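Local coordinates for phage terminase large subunit (Thermus phage P7426, PDB 4ZNK), which probably drives viral DNA into empty capsids with ATP and cuts the genome as an endonuclease, this piece holding the N-terminal ATPase domain, at residues A[155-160]-A[181-186]; A[68-73]-A[150-155]; A[44-49]-A[222-227]. All blocks are in the same frame, centred on the assembly; numbering follows the deposited sequence. Where two conformers were deposited one is given.

Contact 1 (A[155-160]-A[181-186]); sequences EAAMIP and IISTPK
The flat carbonyl group of I182 receives A156 N at its oxygen, tilted 33° from the carbonyl plane (A156 N to I182 O 3.1 Å), in a bond almost perfectly straight at the hydrogen. The contact joins the end of the Walker B motif, whose E155 is the predicted ATPase catalytic residue, to strand 178-183 and the loop that follows it in a P-loop NTPase sheet. Over the planes of two further carbonyls stand side-chain donors of their own segment: S183 OG above T184 C=O and K186 NZ above P185 C=O. Just past E155 the chain makes a 3-10 turn, and S183 faces it. With its OG anti to the backbone N (chi1 -165°), S183 brings the hydroxyl to the turn, where it takes the N-H of A157 (A157 N to S183 OG 3.0 Å) and gives its proton to T184 O, 2.7 Å from S183 OG. One buried hydroxyl thus ties the turn to the loop after the strand. The A157 methyl rests against the aliphatic part of K186, whose bent chain carries NZ to a salt bridge with E252; T184 OG1 bonds E252 too. F191 of helix 190-198 touches A156, A157, I181 and S183. Packing is tightest where A156 CB presses on I181 CG2 at 3.4 Å.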
loop_
_atom_site.group_PDB
_atom_site.type_symbol
_atom_site.label_atom_id
_atom_site.label_comp_id
_atom_site.label_asym_id
_atom_site.label_seq_id
_atom_site.Cartn_x
_atom_site.Cartn_y
_atom_site.Cartn_z
ATOM N N GLU A 155 2.143 1.943 7.131
ATOM C CA GLU A 155 3.035 2.481 8.172
ATOM C C GLU A 155 4.268 1.592 8.302
ATOM O O GLU A 155 4.697 1.248 9.412
ATOM C CB GLU A 155 2.322 2.575 9.528
ATOM C CG GLU A 155 1.196 3.584 9.605
ATOM C CD GLU A 155 0.798 3.888 11.050
ATOM O OE1 GLU A 155 0.372 2.956 11.774
ATOM O OE2 GLU A 155 0.937 5.058 11.467
ATOM N N ALA A 156 4.842 1.218 7.165
ATOM C CA ALA A 156 5.945 0.262 7.138
ATOM C C ALA A 156 7.161 0.656 7.953
ATOM O O ALA A 156 7.890 -0.208 8.414
ATOM C CB ALA A 156 6.373 0.010 5.698
ATOM N N ALA A 157 7.404 1.953 8.121
ATOM C CA ALA A 157 8.581 2.389 8.850
ATOM C C ALA A 157 8.449 2.048 10.345
ATOM O O ALA A 157 9.434 2.120 11.074
ATOM C CB ALA A 157 8.823 3.893 8.640
ATOM N N MET A 158 7.234 1.691 10.777
ATOM C CA MET A 158 6.973 1.289 12.159
ATOM C C MET A 158 6.864 -0.232 12.312
ATOM O O MET A 158 6.666 -0.735 13.408
ATOM C CB MET A 158 5.688 1.939 12.670
ATOM C CG MET A 158 5.711 3.460 12.627
ATOM S SD MET A 158 4.238 4.214 13.356
ATOM C CE MET A 158 4.601 4.020 15.100
ATOM N N ILE A 159 6.965 -0.960 11.210
ATOM C CA ILE A 159 6.993 -2.410 11.250
ATOM C C ILE A 159 8.446 -2.890 11.374
ATOM O O ILE A 159 9.306 -2.430 10.610
ATOM C CB ILE A 159 6.350 -3.030 9.971
ATOM C CG1 ILE A 159 4.862 -2.677 9.925
ATOM C CG2 ILE A 159 6.572 -4.552 9.939
ATOM C CD1 ILE A 159 4.157 -3.028 8.613
ATOM N N PRO A 160 8.726 -3.820 12.313
ATOM C CA PRO A 160 10.102 -4.319 12.439
ATOM C C PRO A 160 10.545 -5.043 11.183
ATOM O O PRO A 160 9.743 -5.752 10.563
ATOM C CB PRO A 160 10.034 -5.285 13.633
ATOM C CG PRO A 160 8.777 -4.941 14.348
ATOM C CD PRO A 160 7.832 -4.458 13.300
ATOM N N ILE A 181 4.991 -1.021 -0.173
ATOM C CA ILE A 181 5.526 -0.712 1.138
ATOM C C ILE A 181 5.385 0.785 1.281
ATOM O O ILE A 181 6.093 1.524 0.599
ATOM C CB ILE A 181 6.995 -1.171 1.241
ATOM C CG1 ILE A 181 7.077 -2.685 0.984
ATOM C CG2 ILE A 181 7.639 -0.770 2.589
ATOM C CD1 ILE A 181 8.473 -3.200 0.833
ATOM N N ILE A 182 4.448 1.230 2.118
ATOM C CA ILE A 182 4.091 2.658 2.186
ATOM C C ILE A 182 4.161 3.171 3.609
ATOM O O ILE A 182 3.790 2.470 4.560
ATOM C CB ILE A 182 2.674 2.939 1.669
ATOM C CG1 ILE A 182 1.651 2.215 2.557
ATOM C CG2 ILE A 182 2.570 2.480 0.250
ATOM C CD1 ILE A 182 0.219 2.291 2.137
ATOM N N SER A 183 4.616 4.406 3.756
ATOM C CA SER A 183 4.792 4.946 5.089
ATOM C C SER A 183 5.153 6.401 5.024
ATOM O O SER A 183 5.616 6.884 4.001
ATOM C CB SER A 183 5.892 4.166 5.820
ATOM O OG SER A 183 5.887 4.410 7.219
ATOM N N THR A 184 4.942 7.097 6.138
ATOM C CA THR A 184 5.714 8.285 6.450
ATOM C C THR A 184 7.006 7.770 7.081
ATOM O O THR A 184 6.987 6.759 7.764
ATOM C CB THR A 184 4.972 9.225 7.410
ATOM O OG1 THR A 184 4.594 8.501 8.581
ATOM C CG2 THR A 184 3.718 9.769 6.754
ATOM N N PRO A 185 8.127 8.443 6.832
ATOM C CA PRO A 185 9.417 7.936 7.299
ATOM C C PRO A 185 9.611 8.045 8.808
ATOM O O PRO A 185 8.954 8.847 9.481
ATOM C CB PRO A 185 10.422 8.811 6.544
ATOM C CG PRO A 185 9.721 10.053 6.258
ATOM C CD PRO A 185 8.268 9.710 6.102
ATOM N N LYS A 186 10.485 7.190 9.329
ATOM C CA LYS A 186 10.835 7.178 10.737
ATOM C C LYS A 186 12.350 7.054 10.859
ATOM O O LYS A 186 12.865 6.148 11.501
ATOM C CB LYS A 186 10.131 6.027 11.461
ATOM C CG LYS A 186 8.614 6.123 11.453
ATOM C CD LYS A 186 8.106 7.197 12.429
ATOM C CE LYS A 186 6.624 7.534 12.193
ATOM N NZ LYS A 186 6.416 8.080 10.786
#

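Contact 2 (A[68-73]-A[150-155]); sequences GWIIAP and FVILDE
I70 and I152 pair at the middle of two parallel strands, 68-72 and 150-154, neighbours in the core sheet of this P-loop NTPase domain; the second is the predicted Walker B strand. Their short axes approach to 4.7 Å and diverge by 16°. Backbone bonds come first. W69 and I71 each give an N-H and a C=O to strand 150-154, in the staggered pattern of parallel sheets: W69 N to F150 O, I152 N to W69 O, I71 N to I152 O and D154 N to I71 O. The shortest, I71 N to I152 O at 2.7 Å, points nearly along the C=O axis; the first, W69 N to F150 O at 3.3 Å, is the longest. CA-H...O contacts accompany them, the closest from I70 CA to I152 O at 3.2 Å.

Apolar packing covers both sheet faces. On one, I70 CG1 meets I152 CG2 at 4.0 Å, while I70 CD1 lies beside D154 CB; helix 75-93 and helix 48-62 cover this side, through I81 on I70 and A52 and A56 on I152. On the other, I71 CD1 meets V151 CB at 4.2 Å and, more loosely, L153 CD1, and also reaches the edge of the W69 ring, in its plane.

The C-terminal ends carry the acidic residues. D154, which has been seen to bind magnesium in this protein, takes a hydrogen bond from Q77 NE2 at OD2. P73 packs across the E155 side chain at about a right angle, its CG 3.7 Å from E155 OE1. At the other end is a CH-pi contact: the F150 ring, turned by chi1 66° between backbone N and carbonyl carbon, lies with one face against glycine, G68 CA standing 3.7 Å from the ring centroid.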
loop_
_atom_site.group_PDB
_atom_site.type_symbol
_atom_site.label_atom_id
_atom_site.label_comp_id
_atom_site.label_asym_id
_atom_site.label_seq_id
_atom_site.Cartn_x
_atom_site.Cartn_y
_atom_site.Cartn_z
ATOM N N GLY A 68 -4.159 -11.750 -0.900
ATOM C CA GLY A 68 -3.212 -10.817 -0.333
ATOM C C GLY A 68 -3.565 -10.374 1.059
ATOM O O GLY A 68 -4.653 -10.662 1.557
ATOM N N TRP A 69 -2.622 -9.663 1.667
ATOM C CA TRP A 69 -2.748 -9.122 3.000
ATOM C C TRP A 69 -2.447 -7.652 2.991
ATOM O O TRP A 69 -1.617 -7.204 2.197
ATOM C CB TRP A 69 -1.757 -9.747 3.981
ATOM C CG TRP A 69 -1.964 -11.173 4.359
ATOM C CD1 TRP A 69 -3.043 -11.967 4.091
ATOM C CD2 TRP A 69 -1.037 -11.983 5.082
ATOM N NE1 TRP A 69 -2.837 -13.225 4.609
ATOM C CE2 TRP A 69 -1.619 -13.256 5.233
ATOM C CE3 TRP A 69 0.233 -11.753 5.612
ATOM C CZ2 TRP A 69 -0.968 -14.304 5.894
ATOM C CZ3 TRP A 69 0.870 -12.792 6.283
ATOM C CH2 TRP A 69 0.268 -14.048 6.410
ATOM N N ILE A 70 -3.090 -6.915 3.893
ATOM C CA ILE A 70 -2.570 -5.623 4.321
ATOM C C ILE A 70 -2.101 -5.838 5.759
ATOM O O ILE A 70 -2.838 -6.356 6.603
ATOM C CB ILE A 70 -3.599 -4.456 4.201
ATOM C CG1 ILE A 70 -2.987 -3.128 4.684
ATOM C CG2 ILE A 70 -4.906 -4.772 4.911
ATOM C CD1 ILE A 70 -3.069 -2.858 6.211
ATOM N N ILE A 71 -0.837 -5.514 5.991
ATOM C CA ILE A 71 -0.215 -5.615 7.315
ATOM C C ILE A 71 0.139 -4.225 7.813
ATOM O O ILE A 71 0.784 -3.446 7.103
ATOM C CB ILE A 71 1.064 -6.484 7.298
ATOM C CG1 ILE A 71 0.764 -7.837 6.645
ATOM C CG2 ILE A 71 1.574 -6.711 8.732
ATOM C CD1 ILE A 71 1.662 -8.141 5.479
ATOM N N ALA A 72 -0.287 -3.921 9.032
ATOM C CA ALA A 72 0.044 -2.657 9.697
ATOM C C ALA A 72 0.619 -2.960 11.093
ATOM O O ALA A 72 0.600 -4.114 11.526
ATOM C CB ALA A 72 -1.200 -1.776 9.778
ATOM N N PRO A 73 1.157 -1.938 11.787
ATOM C CA PRO A 73 1.719 -2.144 13.137
ATOM C C PRO A 73 0.718 -2.727 14.132
ATOM O O PRO A 73 1.094 -3.524 14.992
ATOM C CB PRO A 73 2.159 -0.732 13.555
ATOM C CG PRO A 73 2.481 -0.046 12.231
ATOM C CD PRO A 73 1.430 -0.583 11.279
ATOM N N PHE A 150 0.002 -10.771 -3.291
ATOM C CA PHE A 150 0.418 -9.412 -2.974
ATOM C C PHE A 150 0.333 -9.130 -1.482
ATOM O O PHE A 150 -0.466 -9.744 -0.766
ATOM C CB PHE A 150 -0.427 -8.380 -3.744
ATOM C CG PHE A 150 -1.917 -8.345 -3.340
ATOM C CD1 PHE A 150 -2.403 -7.360 -2.493
ATOM C CD2 PHE A 150 -2.812 -9.270 -3.843
ATOM C CE1 PHE A 150 -3.767 -7.320 -2.137
ATOM C CE2 PHE A 150 -4.175 -9.235 -3.510
ATOM C CZ PHE A 150 -4.649 -8.262 -2.655
ATOM N N VAL A 151 1.175 -8.211 -1.023
ATOM C CA VAL A 151 1.072 -7.677 0.326
ATOM C C VAL A 151 1.205 -6.163 0.281
ATOM O O VAL A 151 1.963 -5.614 -0.532
ATOM C CB VAL A 151 2.154 -8.241 1.300
ATOM C CG1 VAL A 151 1.976 -9.741 1.506
ATOM C CG2 VAL A 151 3.554 -7.901 0.815
ATOM N N ILE A 152 0.440 -5.508 1.149
ATOM C CA ILE A 152 0.576 -4.088 1.430
ATOM C C ILE A 152 1.042 -3.923 2.871
ATOM O O ILE A 152 0.405 -4.436 3.788
ATOM C CB ILE A 152 -0.751 -3.343 1.244
ATOM C CG1 ILE A 152 -1.220 -3.410 -0.208
ATOM C CG2 ILE A 152 -0.636 -1.893 1.702
ATOM C CD1 ILE A 152 -2.711 -3.391 -0.303
ATOM N N LEU A 153 2.159 -3.221 3.059
ATOM C CA LEU A 153 2.647 -2.861 4.398
ATOM C C LEU A 153 2.343 -1.401 4.664
ATOM O O LEU A 153 2.918 -0.520 4.015
ATOM C CB LEU A 153 4.150 -3.105 4.537
ATOM C CG LEU A 153 4.624 -4.531 4.767
ATOM C CD1 LEU A 153 4.467 -5.386 3.531
ATOM C CD2 LEU A 153 6.066 -4.522 5.226
ATOM N N ASP A 154 1.423 -1.153 5.592
ATOM C CA ASP A 154 0.989 0.187 5.908
ATOM C C ASP A 154 1.789 0.670 7.123
ATOM O O ASP A 154 2.067 -0.101 8.032
ATOM C CB ASP A 154 -0.512 0.233 6.184
ATOM C CG ASP A 154 -1.055 1.671 6.280
ATOM O OD1 ASP A 154 -0.441 2.594 5.695
ATOM O OD2 ASP A 154 -2.117 1.872 6.909
ATOM N N GLU A 155 2.143 1.943 7.131
ATOM C CA GLU A 155 3.035 2.481 8.172
ATOM C C GLU A 155 4.268 1.592 8.302
ATOM O O GLU A 155 4.697 1.248 9.412
ATOM C CB GLU A 155 2.322 2.575 9.528
ATOM C CG GLU A 155 1.196 3.584 9.605
ATOM C CD GLU A 155 0.798 3.888 11.050
ATOM O OE1 GLU A 155 0.372 2.956 11.774
ATOM O OE2 GLU A 155 0.937 5.058 11.467
#

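Contact 3 (A[44-49]-A[222-227]); sequences RQSGKS and FHAASW. With SO4 (sulfate ion), chain C.
S226 OG gives its proton to R44 O, 2.7 Å away, in the carbonyl plane and on a lone pair; this is the one hydrogen bond across the contact. It ties R44, at the start of the P-loop (Walker A), whose residues bind ADP, to S226. Beside it S46 packs its OG near A224 O at 3.8 Å, with a weak hydrogen bond to G43 O. The loop wraps a sulfate, probably from the crystallisation liquor and consistent with a phosphate position. Backbone N-H groups ring the anion: Q45 N to O3, G47 N to O2 at 3.0 Å, K48 N to O4 and S49 N to O1. K48, bent at chi3 and chi4, folds over the ion and puts NZ 2.8 Å from sulfate O4, while L42 O takes a second bond from NZ. The positive end of helix 48-62, N-capped at G47, probably favours the anion as well. Farther out, Q45 is held by W230 and Y237. S226 itself starts helix 226-229 one residue, the N-cap A225, after outermost strand 219-224. The P-loop, leaving neighbouring strand 37-42 for helix 48-62, is thereby joined to the turn from strand 219-224 into helix 226-229.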
loop_
_atom_site.group_PDB
_atom_site.type_symbol
_atom_site.label_atom_id
_atom_site.label_comp_id
_atom_site.label_asym_id
_atom_site.label_seq_id
_atom_site.Cartn_x
_atom_site.Cartn_y
_atom_site.Cartn_z
ATOM N N ARG A 44 1.342 12.896 4.867
ATOM C CA ARG A 44 -0.083 12.849 5.184
ATOM C C ARG A 44 -0.921 13.521 4.089
ATOM O O ARG A 44 -0.529 14.567 3.558
ATOM C CB ARG A 44 -0.344 13.529 6.536
ATOM C CG ARG A 44 0.098 12.702 7.732
ATOM C CD ARG A 44 -0.359 13.302 9.060
ATOM N NE ARG A 44 -0.001 12.419 10.172
ATOM C CZ ARG A 44 -0.186 12.701 11.454
ATOM N NH1 ARG A 44 -0.736 13.851 11.812
ATOM N NH2 ARG A 44 0.182 11.825 12.382
ATOM N N GLN A 45 -2.041 12.879 3.740
ATOM C CA GLN A 45 -2.954 13.310 2.658
ATOM C C GLN A 45 -2.447 13.141 1.237
ATOM O O GLN A 45 -3.100 13.616 0.309
ATOM C CB GLN A 45 -3.350 14.792 2.811
ATOM C CG GLN A 45 -3.888 15.165 4.144
ATOM C CD GLN A 45 -4.666 16.475 4.096
ATOM O OE1 GLN A 45 -4.350 17.394 3.325
ATOM N NE2 GLN A 45 -5.698 16.558 4.914
ATOM N N SER A 46 -1.294 12.505 1.051
ATOM C CA SER A 46 -0.724 12.345 -0.274
ATOM C C SER A 46 -1.486 11.291 -1.082
ATOM O O SER A 46 -1.322 11.222 -2.291
ATOM C CB SER A 46 0.757 11.948 -0.199
ATOM O OG SER A 46 1.577 13.047 0.151
ATOM N N GLY A 47 -2.290 10.470 -0.410
ATOM C CA GLY A 47 -3.029 9.403 -1.084
ATOM C C GLY A 47 -2.562 7.966 -0.851
ATOM O O GLY A 47 -2.978 7.071 -1.581
ATOM N N LYS A 48 -1.744 7.728 0.173
ATOM C CA LYS A 48 -1.155 6.397 0.415
ATOM C C LYS A 48 -2.214 5.316 0.617
ATOM O O LYS A 48 -2.192 4.269 -0.044
ATOM C CB LYS A 48 -0.242 6.409 1.662
ATOM C CG LYS A 48 1.078 7.131 1.502
ATOM C CD LYS A 48 1.950 7.085 2.794
ATOM C CE LYS A 48 1.286 7.692 4.028
ATOM N NZ LYS A 48 1.094 9.184 3.988
ATOM N N SER A 49 -3.134 5.565 1.541
ATOM C CA SER A 49 -4.107 4.553 1.919
ATOM C C SER A 49 -5.100 4.303 0.789
ATOM O O SER A 49 -5.487 3.162 0.533
ATOM C CB SER A 49 -4.855 4.961 3.193
ATOM O OG SER A 49 -5.595 6.141 2.974
ATOM N N PHE A 222 8.849 6.129 -4.675
ATOM C CA PHE A 222 8.045 7.304 -4.921
ATOM C C PHE A 222 8.120 8.198 -3.692
ATOM O O PHE A 222 8.082 7.701 -2.553
ATOM C CB PHE A 222 6.612 6.911 -5.200
ATOM C CG PHE A 222 6.503 5.797 -6.183
ATOM C CD1 PHE A 222 6.304 6.059 -7.518
ATOM C CD2 PHE A 222 6.673 4.478 -5.771
ATOM C CE1 PHE A 222 6.227 5.021 -8.430
ATOM C CE2 PHE A 222 6.601 3.443 -6.681
ATOM C CZ PHE A 222 6.372 3.723 -8.009
ATOM N N HIS A 223 8.185 9.500 -3.912
ATOM C CA HIS A 223 8.343 10.437 -2.796
ATOM C C HIS A 223 7.546 11.708 -3.006
ATOM O O HIS A 223 7.541 12.270 -4.088
ATOM C CB HIS A 223 9.808 10.774 -2.614
ATOM C CG HIS A 223 10.086 11.657 -1.444
ATOM N ND1 HIS A 223 10.331 13.006 -1.576
ATOM C CD2 HIS A 223 10.172 11.384 -0.119
ATOM C CE1 HIS A 223 10.560 13.527 -0.381
ATOM N NE2 HIS A 223 10.470 12.565 0.519
ATOM N N ALA A 224 6.882 12.180 -1.958
ATOM C CA ALA A 224 6.179 13.461 -2.032
ATOM C C ALA A 224 5.852 13.981 -0.646
ATOM O O ALA A 224 5.331 13.247 0.193
ATOM C CB ALA A 224 4.883 13.318 -2.854
ATOM N N ALA A 225 6.149 15.254 -0.424
ATOM C CA ALA A 225 5.647 15.981 0.732
ATOM C C ALA A 225 4.144 16.270 0.581
ATOM O O ALA A 225 3.632 16.325 -0.542
ATOM C CB ALA A 225 6.436 17.279 0.898
ATOM N N SER A 226 3.433 16.460 1.696
ATOM C CA SER A 226 2.011 16.783 1.643
ATOM C C SER A 226 1.751 17.977 0.718
ATOM O O SER A 226 0.841 17.943 -0.114
ATOM C CB SER A 226 1.467 17.057 3.042
ATOM O OG SER A 226 1.782 15.978 3.893
ATOM N N TRP A 227 2.597 19.002 0.800
ATOM C CA TRP A 227 2.404 20.206 -0.023
ATOM C C TRP A 227 2.860 20.032 -1.469
ATOM O O TRP A 227 2.617 20.911 -2.294
ATOM C CB TRP A 227 3.127 21.425 0.599
ATOM C CG TRP A 227 4.543 21.154 0.994
ATOM C CD1 TRP A 227 5.647 21.173 0.186
ATOM C CD2 TRP A 227 5.008 20.798 2.303
ATOM N NE1 TRP A 227 6.769 20.850 0.915
ATOM C CE2 TRP A 227 6.399 20.616 2.218
ATOM C CE3 TRP A 227 4.376 20.618 3.539
ATOM C CZ2 TRP A 227 7.173 20.275 3.320
ATOM C CZ3 TRP A 227 5.147 20.272 4.632
ATOM C CH2 TRP A 227 6.532 20.117 4.517
HETATM S S SO4 C . -2.494 9.414 3.140
HETATM O O1 SO4 C . -2.901 8.044 3.392
HETATM O O2 SO4 C . -3.461 10.081 2.275
HETATM O O3 SO4 C . -2.423 10.105 4.416
HETATM O O4 SO4 C . -1.208 9.414 2.460
#

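In the fold
Contacts 1 and 3 lie at the C-terminal ends of the parallel strands, where contact 2, running along two of them, finishes. In sheet order these are 67-72, 150-154, 178-183, 37-42 and 219-224: contact 2 joins the first two, contact 1 the second and third, contact 3 the turns beyond the last two. Contacts 1 and 2 share E155, their centres about 10 Å apart. Along the chain, contact 2 closes before contact 1 opens, both nested inside the span closed by contact 3, which lies about 13 Å from contact 1 between centres and about 17 Å from contact 2, which it does not touch. The P-loop and the predicted Walker B motif thus meet at the nucleotide site, with residues 182-184 packed against K48.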